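Local coordinates for salicylate 5-hydroxylase, large oxygenase component (Ralstonia sp., PDB 7C8Z), which catalyses, as the oxygenase component of a multicomponent iron-dependent enzyme system, the 5-hydroxylation of salicylate to gentisate, at residues D363-E366 with E367-Q370. Residues are numbered along the deposited sequence; the frame is centred on the assembly and turned at random.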
loop_
_atom_site.group_PDB
_atom_site.type_symbol
_atom_site.label_atom_id
_atom_site.label_comp_id
_atom_site.label_asym_id
_atom_site.label_seq_id
_atom_site.Cartn_x
_atom_site.Cartn_y
_atom_site.Cartn_z
ATOM N N ASP A 363 -25.175 -6.419 36.024
ATOM C CA ASP A 363 -25.112 -6.226 37.471
ATOM C C ASP A 363 -23.808 -5.599 37.934
ATOM O O ASP A 363 -23.598 -5.469 39.148
ATOM C CB ASP A 363 -25.339 -7.549 38.207
ATOM C CG ASP A 363 -24.465 -8.675 37.690
ATOM O OD1 ASP A 363 -23.229 -8.501 37.624
ATOM O OD2 ASP A 363 -25.022 -9.748 37.370
ATOM N N ASP A 364 -22.927 -5.218 37.014
ATOM C CA ASP A 364 -21.660 -4.629 37.405
ATOM C C ASP A 364 -21.878 -3.199 37.838
ATOM O O ASP A 364 -22.472 -2.392 37.115
ATOM C CB ASP A 364 -20.639 -4.661 36.272
ATOM C CG ASP A 364 -20.030 -6.026 36.087
ATOM O OD1 ASP A 364 -19.793 -6.716 37.101
ATOM O OD2 ASP A 364 -19.802 -6.414 34.927
ATOM N N ASN A 365 -21.359 -2.879 39.001
ATOM C CA ASN A 365 -21.349 -1.494 39.408
ATOM C C ASN A 365 -20.247 -0.757 38.668
ATOM O O ASN A 365 -19.656 -1.210 37.682
ATOM C CB ASN A 365 -21.186 -1.353 40.919
ATOM C CG ASN A 365 -20.002 -2.129 41.464
ATOM O OD1 ASN A 365 -19.041 -2.441 40.757
ATOM N ND2 ASN A 365 -20.086 -2.470 42.742
ATOM N N GLU A 366 -19.975 0.407 39.211
ATOM C CA GLU A 366 -19.044 1.392 38.703
ATOM C C GLU A 366 -17.607 1.033 39.081
ATOM O O GLU A 366 -16.694 1.171 38.242
ATOM C CB GLU A 366 -19.619 2.708 39.250
ATOM C CG GLU A 366 -20.482 3.507 38.274
ATOM C CD GLU A 366 -20.461 5.036 38.452
ATOM O OE1 GLU A 366 -19.438 5.760 38.372
ATOM O OE2 GLU A 366 -21.658 5.466 38.506
ATOM N N GLU A 367 -17.440 0.378 40.239
ATOM C CA GLU A 367 -16.169 -0.224 40.624
ATOM C C GLU A 367 -15.771 -1.371 39.689
ATOM O O GLU A 367 -14.639 -1.415 39.186
ATOM C CB GLU A 367 -16.298 -0.709 42.064
ATOM C CG GLU A 367 -15.123 -1.440 42.643
ATOM C CD GLU A 367 -15.497 -2.158 43.927
ATOM O OE1 GLU A 367 -15.998 -3.302 43.855
ATOM O OE2 GLU A 367 -15.285 -1.573 45.009
ATOM N N TRP A 368 -16.700 -2.306 39.433
ATOM C CA TRP A 368 -16.369 -3.492 38.640
ATOM C C TRP A 368 -16.152 -3.143 37.178
ATOM O O TRP A 368 -15.278 -3.721 36.517
ATOM C CB TRP A 368 -17.458 -4.560 38.776
ATOM C CG TRP A 368 -17.236 -5.425 39.955
ATOM C CD1 TRP A 368 -17.914 -5.382 41.128
ATOM C CD2 TRP A 368 -16.240 -6.448 40.099
ATOM N NE1 TRP A 368 -17.413 -6.315 41.999
ATOM C CE2 TRP A 368 -16.384 -6.983 41.391
ATOM C CE3 TRP A 368 -15.246 -6.965 39.260
ATOM C CZ2 TRP A 368 -15.577 -8.012 41.867
ATOM C CZ3 TRP A 368 -14.443 -7.986 39.735
ATOM C CH2 TRP A 368 -14.614 -8.500 41.026
ATOM N N THR A 369 -16.949 -2.215 36.649
ATOM C CA THR A 369 -16.705 -1.738 35.296
ATOM C C THR A 369 -15.304 -1.154 35.159
ATOM O O THR A 369 -14.565 -1.504 34.221
ATOM C CB THR A 369 -17.755 -0.701 34.889
ATOM O OG1 THR A 369 -19.056 -1.305 34.871
ATOM C CG2 THR A 369 -17.428 -0.153 33.500
ATOM N N GLN A 370 -14.899 -0.276 36.104
ATOM C CA GLN A 370 -13.582 0.325 35.904
ATOM C C GLN A 370 -12.499 -0.748 36.054
ATOM O O GLN A 370 -11.450 -0.689 35.400
ATOM C CB GLN A 370 -13.291 1.456 36.900
ATOM C CG GLN A 370 -14.171 2.647 36.594
ATOM C CD GLN A 370 -14.186 3.793 37.606
ATOM O OE1 GLN A 370 -14.670 3.683 38.786
ATOM N NE2 GLN A 370 -14.068 4.997 36.953
HETATM O O HOH W 1 -18.449 -3.619 33.597
#
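Asn365 folds forward over the start of the helix and takes the backbone N-H of Trp368 on its OD1, 2.7 Å from Trp368 N. Asn365 is the N-cap residue of helix 366-375, which follows strand 352-361 in the catalytic domain, and this is its capping bond. CG of Asn365 lies between its own backbone N and carbonyl carbon (chi1 52°), which brings OD1 to the Trp368 N-H. The N-H...O angle of 160° is nearly straight. The same oxygen sits at the edge of the indole, 3.2 Å from Trp368 CD1, with the amide plane turned 16° from the ring.

The backbone carbonyl of Asn365 is gripped twice by Thr369: N donates from 3.1 Å and OG1 from 2.9 Å to Asn365 O, coming from opposite faces of the carbonyl plane. Thr369 OG1 also accepts from a water and from Lys218. One residue on, Gln370 N bonds to Glu366 O at 3.1 Å.

Asp364 lays OD1 3.6 Å from Trp368 CB, while its OD2 accepts from Phe361 N, pairs with Arg372 in a salt bridge and takes a weak bond from the same water. Glu367 pairs with Arg371, which also makes a cation-pi contact with Trp368. OD1 thus satisfies an N-H that Asp364 O is too distant to take, and helical bonding starts with Asn365 O. Asp364, Glu366 and Glu367 probably interact favourably with the helix dipole, Arg372 and Arg371 offsetting part of the charge.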